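PDB 3NWR: A rubisco-like protein from Burkholderia fungorum, which probably acts as a lyase, being a RuBisCO-like protein with the RuBisCO large-chain fold and its TIM-barrel domain, though its substrate is not established. Local coordinates for residues Ala407-Pro410 / Leu411-Ala415. Residues are numbered along the deposited sequence; the frame is centred on the assembly and turned at random.
Sequences AGTP and LPVYA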
loop_
_atom_site.group_PDB
_atom_site.type_symbol
_atom_site.label_atom_id
_atom_site.label_comp_id
_atom_site.label_asym_id
_atom_site.label_seq_id
_atom_site.Cartn_x
_atom_site.Cartn_y
_atom_site.Cartn_z
ATOM N N ALA A 407 1.349 40.639 -1.978
ATOM C CA ALA A 407 1.620 42.067 -1.789
ATOM C C ALA A 407 1.708 42.415 -0.309
ATOM O O ALA A 407 2.124 43.514 0.049
ATOM C CB ALA A 407 0.552 42.913 -2.473
ATOM N N GLY A 408 1.296 41.493 0.552
ATOM C CA GLY A 408 1.388 41.704 1.986
ATOM C C GLY A 408 0.187 42.386 2.607
ATOM O O GLY A 408 0.236 42.808 3.766
ATOM N N THR A 409 -0.907 42.489 1.865
ATOM C CA THR A 409 -2.073 43.195 2.389
ATOM C C THR A 409 -3.145 42.206 2.869
ATOM O O THR A 409 -3.434 41.212 2.198
ATOM C CB THR A 409 -2.622 44.206 1.365
ATOM O OG1 THR A 409 -3.705 44.950 1.938
ATOM C CG2 THR A 409 -3.103 43.506 0.124
ATOM N N PRO A 410 -3.730 42.451 4.052
ATOM C CA PRO A 410 -4.738 41.498 4.540
ATOM C C PRO A 410 -5.920 41.347 3.586
ATOM O O PRO A 410 -6.344 42.322 2.963
ATOM C CB PRO A 410 -5.208 42.136 5.861
ATOM C CG PRO A 410 -4.050 42.981 6.301
ATOM C CD PRO A 410 -3.480 43.539 5.015
ATOM N N LEU A 411 -6.475 40.144 3.486
ATOM C CA LEU A 411 -7.597 39.918 2.563
ATOM C C LEU A 411 -8.780 40.882 2.745
ATOM O O LEU A 411 -9.311 41.387 1.763
ATOM C CB LEU A 411 -8.086 38.455 2.619
ATOM C CG LEU A 411 -7.530 37.527 1.538
ATOM C CD1 LEU A 411 -6.027 37.420 1.619
ATOM C CD2 LEU A 411 -8.162 36.153 1.686
ATOM N N PRO A 412 -9.224 41.116 3.996
ATOM C CA PRO A 412 -10.388 42.006 4.155
ATOM C C PRO A 412 -10.087 43.462 3.818
ATOM O O PRO A 412 -11.025 44.221 3.599
ATOM C CB PRO A 412 -10.741 41.875 5.641
ATOM C CG PRO A 412 -10.139 40.541 6.050
ATOM C CD PRO A 412 -8.860 40.456 5.261
ATOM N N VAL A 413 -8.813 43.850 3.791
ATOM C CA VAL A 413 -8.452 45.186 3.317
ATOM C C VAL A 413 -8.503 45.216 1.783
ATOM O O VAL A 413 -9.127 46.089 1.180
ATOM C CB VAL A 413 -7.053 45.605 3.813
ATOM C CG1 VAL A 413 -6.624 46.925 3.165
ATOM C CG2 VAL A 413 -7.045 45.761 5.325
ATOM N N TYR A 414 -7.857 44.239 1.154
ATOM C CA TYR A 414 -7.834 44.165 -0.308
ATOM C C TYR A 414 -9.239 44.005 -0.883
ATOM O O TYR A 414 -9.539 44.498 -1.972
ATOM C CB TYR A 414 -6.950 42.997 -0.735
ATOM C CG TYR A 414 -6.418 43.058 -2.144
ATOM C CD1 TYR A 414 -5.635 44.126 -2.564
ATOM C CD2 TYR A 414 -6.633 42.008 -3.035
ATOM C CE1 TYR A 414 -5.115 44.168 -3.853
ATOM C CE2 TYR A 414 -6.109 42.041 -4.325
ATOM C CZ TYR A 414 -5.354 43.127 -4.724
ATOM O OH TYR A 414 -4.827 43.181 -6.001
ATOM N N ALA A 415 -10.101 43.303 -0.154
ATOM C CA ALA A 415 -11.478 43.070 -0.583
ATOM C C ALA A 415 -12.245 44.365 -0.815
ATOM O O ALA A 415 -13.196 44.403 -1.589
ATOM C CB ALA A 415 -12.217 42.207 0.445
#
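Thr409 turns its OG1 anti to the backbone N (chi1 -176°), which leaves CG2 between the N and the carbonyl carbon, and the two branches part to meet different residues of the short helix 411-414. The methyl CG2 approaches the Tyr414 ring obliquely, 3.7 Å from its CD1, while OG1 lies 3.7 Å from CG1 of Val413, a van der Waals approach. Tyr414 swings its ring back to this methyl with CG anti to its own N, and the two side chains cross at about a right angle. Pro410, the N-cap residue, has an O that accepts a hydrogen bond from N of Tyr414, 3.0 Å long and nearly straight (172°); a weak, bent second one (130°) comes from the N of Val413. At the exposed surface, CB of Pro410 touches CG2 of Val413 and CD of Pro412, both at 4.1 Å. The preceding helix 391-407 ends in a Schellman motif with Gly408, at positive phi, as C-prime residue, and just two more residues, Thr409 and Pro410, follow before the next helix starts in this outer part of the TIM-barrel domain. Thr409 also touches Ala404, and Tyr414 bridges helices, touching Ala403 and Ala404 as well as Leu421 of helix 419-427. Leu411 is buried, with its side chain touching Val405 of helix 391-407.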